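Local coordinates for putative fimbrial associated sortase-like protein (Corynebacterium diphtheriae, PDB 6BWE) that probably acts as a class C sortase, cross-linking pilin subunits into pili through an acyl-thioester enzyme intermediate, at residues 29-34 / 113-118; 88-93 / 133-138. The protein carries 2 engineered substitutions. All coordinates share one frame; numbering follows the deposited sequence.

In the fold
Starting from the N terminus, the chain passes through helix 24-39, whose residues 29-34 supply the first half of contact 1, before entering the sortase β-sheet. Strand 88-94 then gives the first half of contact 2, and only afterwards does the loop at 113-118 return to the helix, closing contact 1 around 78 intervening residues. Residues 133-138 close contact 2 around 39 residues. The segments therefore alternate, and the two closures cross rather than nest. Contact 1 fastens the N-terminal helix to the loop between strands 105-107 and 123-125; contact 2 joins the sheet to the loop after strand 123-125. Their centres are about 22 Å apart, on opposite sides of the chain's centre.

Contact 1. Residues 29-34 / 113-118; sequences SVLEAA and LPVGGT
Val115 reaches from its loop to the buried side of helix 24-39, where Leu31 and Ala34, three residues apart and so roughly one turn from each other, offer neighbouring apolar surfaces. Its CB points toward the helix and divides the contact between two methyls. CG1, turned anti to the carbonyl carbon (chi1 -66°), ends 3.8 Å from Leu31 CD2 and also lies 4.0 Å from Ala34 CB. The other branch, CG2, reaches only Ala34, its tip 4.1 Å from Ala34 CB. The Val115 and Leu31 side chains run antiparallel past one another and touch through methyls alongside. A β-branched residue suits this place because its two short arms cover two helix positions at once. Ala34 suits the other side: its single methyl lets the loop come close and still receives Leu113, whose CD1 lies 3.9 Å from Ala34 CB. The loop can present both residues to the helix because it bends at Pro114, the centre of an inverse gamma turn in which Val115 N bonds to Leu113 O at 2.8 Å. The contact is thus purely apolar, with 180 Å² buried. Around it, Leu113 also packs on Tyr37 and His107, while Val115 also rests on Val152; the loop thus lies between helix 24-39 and strands 105-107 and 147-152.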
loop_
_atom_site.group_PDB
_atom_site.type_symbol
_atom_site.label_atom_id
_atom_site.label_comp_id
_atom_site.label_asym_id
_atom_site.label_seq_id
_atom_site.Cartn_x
_atom_site.Cartn_y
_atom_site.Cartn_z
ATOM N N SER A 29 1.312 -13.006 20.974
ATOM C CA SER A 29 2.358 -12.085 20.520
ATOM C C SER A 29 2.424 -11.996 18.983
ATOM O O SER A 29 2.598 -10.909 18.428
ATOM C CB SER A 29 3.725 -12.462 21.142
ATOM O OG SER A 29 4.806 -11.865 20.448
ATOM N N VAL A 30 2.266 -13.134 18.315
ATOM C CA VAL A 30 2.282 -13.205 16.858
ATOM C C VAL A 30 1.070 -12.453 16.260
ATOM O O VAL A 30 1.201 -11.687 15.288
ATOM C CB VAL A 30 2.334 -14.667 16.405
ATOM C CG1 VAL A 30 2.149 -14.809 14.903
ATOM C CG2 VAL A 30 3.645 -15.320 16.820
ATOM N N LEU A 31 -0.106 -12.664 16.841
ATOM C CA LEU A 31 -1.292 -11.910 16.426
ATOM C C LEU A 31 -1.126 -10.400 16.610
ATOM O O LEU A 31 -1.463 -9.615 15.681
ATOM C CB LEU A 31 -2.529 -12.411 17.156
ATOM C CG LEU A 31 -2.981 -13.825 16.777
ATOM C CD1 LEU A 31 -4.067 -14.308 17.765
ATOM C CD2 LEU A 31 -3.479 -13.900 15.324
ATOM N N GLU A 32 -0.624 -9.969 17.768
ATOM C CA GLU A 32 -0.368 -8.575 18.010
ATOM C C GLU A 32 0.636 -8.022 17.001
ATOM O O GLU A 32 0.448 -6.937 16.456
ATOM C CB GLU A 32 0.123 -8.340 19.450
ATOM C CG GLU A 32 -1.029 -8.135 20.432
ATOM C CD GLU A 32 -1.773 -6.822 20.162
ATOM O OE1 GLU A 32 -1.183 -5.729 20.405
ATOM O OE2 GLU A 32 -2.928 -6.873 19.656
ATOM N N ALA A 33 1.713 -8.768 16.781
ATOM C CA ALA A 33 2.706 -8.335 15.786
ATOM C C ALA A 33 2.084 -8.174 14.404
ATOM O O ALA A 33 2.444 -7.249 13.656
ATOM C CB ALA A 33 3.870 -9.304 15.715
ATOM N N ALA A 34 1.178 -9.074 14.038
ATOM C CA ALA A 34 0.530 -8.970 12.717
ATOM C C ALA A 34 -0.451 -7.807 12.616
ATOM O O ALA A 34 -0.591 -7.186 11.548
ATOM C CB ALA A 34 -0.189 -10.241 12.382
ATOM N N LEU A 113 -2.763 -8.644 6.492
ATOM C CA LEU A 113 -2.753 -10.039 6.896
ATOM C C LEU A 113 -4.088 -10.413 7.549
ATOM O O LEU A 113 -4.724 -9.551 8.173
ATOM C CB LEU A 113 -1.631 -10.244 7.911
ATOM C CG LEU A 113 -0.200 -10.099 7.418
ATOM C CD1 LEU A 113 0.708 -10.048 8.625
ATOM C CD2 LEU A 113 0.176 -11.239 6.486
ATOM N N PRO A 114 -4.532 -11.688 7.410
ATOM C CA PRO A 114 -5.922 -11.990 7.778
ATOM C C PRO A 114 -6.057 -12.315 9.264
ATOM O O PRO A 114 -6.279 -13.461 9.633
ATOM C CB PRO A 114 -6.262 -13.164 6.873
ATOM C CG PRO A 114 -4.977 -13.904 6.743
ATOM C CD PRO A 114 -3.976 -12.761 6.566
ATOM N N VAL A 115 -5.893 -11.277 10.086
ATOM C CA VAL A 115 -6.035 -11.336 11.544
ATOM C C VAL A 115 -7.193 -10.457 12.041
ATOM O O VAL A 115 -7.333 -10.286 13.233
ATOM C CB VAL A 115 -4.728 -10.994 12.263
ATOM C CG1 VAL A 115 -3.693 -12.062 11.978
ATOM C CG2 VAL A 115 -4.187 -9.609 11.862
ATOM N N GLY A 116 -8.014 -9.931 11.125
ATOM C CA GLY A 116 -9.175 -9.104 11.483
ATOM C C GLY A 116 -8.769 -7.692 11.879
ATOM O O GLY A 116 -7.565 -7.376 11.979
ATOM N N GLY A 117 -9.771 -6.838 12.071
ATOM C CA GLY A 117 -9.571 -5.458 12.474
ATOM C C GLY A 117 -10.349 -4.554 11.561
ATOM O O GLY A 117 -10.404 -4.761 10.332
ATOM N N THR A 118 -10.955 -3.532 12.124
ATOM C CA THR A 118 -11.663 -2.572 11.267
ATOM C C THR A 118 -10.622 -1.819 10.466
ATOM O O THR A 118 -9.547 -1.538 10.951
ATOM C CB THR A 118 -12.605 -1.665 12.059
ATOM O OG1 THR A 118 -11.859 -0.986 13.068
ATOM C CG2 THR A 118 -13.685 -2.513 12.707
#

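Contact 2. Residues 88-93 / 133-138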
loop_
_atom_site.group_PDB
_atom_site.type_symbol
_atom_site.label_atom_id
_atom_site.label_comp_id
_atom_site.label_asym_id
_atom_site.label_seq_id
_atom_site.Cartn_x
_atom_site.Cartn_y
_atom_site.Cartn_z
ATOM N N ALA A 88 -14.573 -26.452 0.870
ATOM C CA ALA A 88 -13.198 -26.055 0.634
ATOM C C ALA A 88 -12.549 -25.857 1.994
ATOM O O ALA A 88 -13.133 -25.206 2.846
ATOM C CB ALA A 88 -13.159 -24.769 -0.166
ATOM N N HIS A 89 -11.404 -26.503 2.211
ATOM C CA HIS A 89 -10.581 -26.298 3.407
ATOM C C HIS A 89 -9.136 -26.271 2.953
ATOM O O HIS A 89 -8.569 -27.289 2.521
ATOM C CB HIS A 89 -10.788 -27.348 4.505
ATOM C CG HIS A 89 -9.933 -27.107 5.717
ATOM N ND1 HIS A 89 -9.982 -25.928 6.443
ATOM C CD2 HIS A 89 -8.977 -27.868 6.303
ATOM C CE1 HIS A 89 -9.116 -25.990 7.437
ATOM N NE2 HIS A 89 -8.483 -27.149 7.367
ATOM N N LEU A 90 -8.549 -25.079 2.993
ATOM C CA LEU A 90 -7.299 -24.823 2.298
ATOM C C LEU A 90 -6.304 -23.987 3.126
ATOM O O LEU A 90 -6.727 -23.130 3.897
ATOM C CB LEU A 90 -7.568 -24.084 0.987
ATOM C CG LEU A 90 -8.373 -24.813 -0.091
ATOM C CD1 LEU A 90 -8.785 -23.900 -1.201
ATOM C CD2 LEU A 90 -7.511 -25.895 -0.660
ATOM N N PRO A 91 -4.992 -24.258 2.945
ATOM C CA PRO A 91 -3.952 -23.454 3.555
ATOM C C PRO A 91 -3.746 -22.127 2.798
ATOM O O PRO A 91 -3.902 -22.063 1.554
ATOM C CB PRO A 91 -2.716 -24.367 3.481
ATOM C CG PRO A 91 -2.943 -25.188 2.264
ATOM C CD PRO A 91 -4.434 -25.376 2.164
ATOM N N ILE A 92 -3.351 -21.095 3.561
ATOM C CA ILE A 92 -2.954 -19.819 3.003
ATOM C C ILE A 92 -1.453 -19.621 3.327
ATOM O O ILE A 92 -1.046 -19.839 4.454
ATOM C CB ILE A 92 -3.785 -18.670 3.575
ATOM C CG1 ILE A 92 -5.302 -18.896 3.326
ATOM C CG2 ILE A 92 -3.321 -17.361 2.932
ATOM C CD1 ILE A 92 -6.222 -18.078 4.245
ATOM N N TYR A 93 -0.691 -19.145 2.343
ATOM C CA TYR A 93 0.722 -18.854 2.460
ATOM C C TYR A 93 0.990 -17.397 2.191
ATOM O O TYR A 93 0.155 -16.707 1.608
ATOM C CB TYR A 93 1.494 -19.678 1.440
ATOM C CG TYR A 93 1.332 -21.172 1.624
ATOM C CD1 TYR A 93 2.166 -21.867 2.460
ATOM C CD2 TYR A 93 0.317 -21.866 0.970
ATOM C CE1 TYR A 93 2.030 -23.240 2.631
ATOM C CE2 TYR A 93 0.173 -23.253 1.132
ATOM C CZ TYR A 93 1.023 -23.922 1.970
ATOM O OH TYR A 93 0.869 -25.279 2.175
ATOM N N ALA A 133 -5.707 -30.362 -8.839
ATOM C CA ALA A 133 -6.056 -29.738 -7.551
ATOM C C ALA A 133 -7.281 -28.832 -7.638
ATOM O O ALA A 133 -7.327 -27.925 -8.468
ATOM C CB ALA A 133 -4.859 -28.957 -7.024
ATOM N N THR A 134 -8.250 -29.050 -6.757
ATOM C CA THR A 134 -9.532 -28.334 -6.851
ATOM C C THR A 134 -9.330 -26.835 -6.554
ATOM O O THR A 134 -9.756 -25.963 -7.342
ATOM C CB THR A 134 -10.596 -28.977 -5.934
ATOM O OG1 THR A 134 -10.917 -30.265 -6.467
ATOM C CG2 THR A 134 -11.900 -28.152 -5.865
ATOM N N LEU A 135 -8.649 -26.563 -5.449
ATOM C CA LEU A 135 -8.322 -25.189 -5.059
ATOM C C LEU A 135 -9.579 -24.282 -5.037
ATOM O O LEU A 135 -10.511 -24.579 -4.278
ATOM C CB LEU A 135 -7.127 -24.631 -5.876
ATOM C CG LEU A 135 -5.827 -25.387 -5.623
ATOM C CD1 LEU A 135 -4.822 -25.077 -6.716
ATOM C CD2 LEU A 135 -5.244 -25.052 -4.238
ATOM N N PHE A 136 -9.630 -23.225 -5.836
ATOM C CA PHE A 136 -10.797 -22.347 -5.874
ATOM C C PHE A 136 -11.704 -22.642 -7.091
ATOM O O PHE A 136 -12.490 -21.772 -7.506
ATOM C CB PHE A 136 -10.348 -20.865 -5.851
ATOM C CG PHE A 136 -10.242 -20.221 -4.488
ATOM C CD1 PHE A 136 -10.642 -20.830 -3.310
ATOM C CD2 PHE A 136 -9.756 -18.927 -4.406
ATOM C CE1 PHE A 136 -10.577 -20.168 -2.102
ATOM C CE2 PHE A 136 -9.694 -18.270 -3.169
ATOM C CZ PHE A 136 -10.114 -18.894 -2.031
ATOM N N ASP A 137 -11.638 -23.864 -7.643
ATOM C CA ASP A 137 -12.475 -24.254 -8.800
ATOM C C ASP A 137 -13.950 -23.864 -8.597
ATOM O O ASP A 137 -14.620 -23.493 -9.543
ATOM C CB ASP A 137 -12.510 -25.768 -8.987
ATOM C CG ASP A 137 -11.320 -26.337 -9.696
ATOM O OD1 ASP A 137 -10.424 -25.602 -10.147
ATOM O OD2 ASP A 137 -11.290 -27.611 -9.751
ATOM N N ASN A 138 -14.437 -24.011 -7.366
ATOM C CA ASN A 138 -15.855 -23.828 -7.071
ATOM C C ASN A 138 -16.175 -22.560 -6.291
ATOM O O ASN A 138 -17.284 -22.438 -5.763
ATOM C CB ASN A 138 -16.377 -25.069 -6.369
ATOM C CG ASN A 138 -16.129 -26.316 -7.178
ATOM O OD1 ASN A 138 -16.433 -26.368 -8.374
ATOM N ND2 ASN A 138 -15.561 -27.327 -6.538
#
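Leu90 and Leu135 bring their CA atoms to 7.4 Å, the first within an extended strand and the second at the corner of a type II' turn that runs from Thr134 to Asp137. Leu135 has a positive phi of 52°, more often found in glycine at this position of the turn, yet here a large apolar side chain occupies it. Leu90 points toward the turn and carries the contact with both of its methyls. Its chi1 of -64° sets CG anti to the carbonyl carbon, and the two methyls at its fork meet different parts of the turn. CD1 meets the peptide itself, 3.6 Å from Leu135 O, and also touches the ring of Phe136 at an oblique angle, with Phe136 CD1 4.2 Å from Leu90 CD1. CD2 instead faces the other leucine, 4.3 Å from Leu135 CD2. The CB of Leu135 points away from the strand, but the end of its side chain bends back to make this methyl contact. Leucine therefore suits position 90 because its fork can span backbone, aliphatic and aromatic surface together. Beyond the pair, Leu90 and Phe136 both rest on Leu105 of strand 105-107, and Leu135 packs on Leu130. Chemically the contact is dispersive, methyl against methyl, ring and carbonyl, without polar bonding between the segments. This apolar patch lies beside the predicted active site: the side chains of Leu135 and His127, the predicted proton donor/acceptor, are about 4 Å apart, and Phe136 touches Thr188, which precedes in sequence Cys189, the predicted site of the acyl-thioester intermediate.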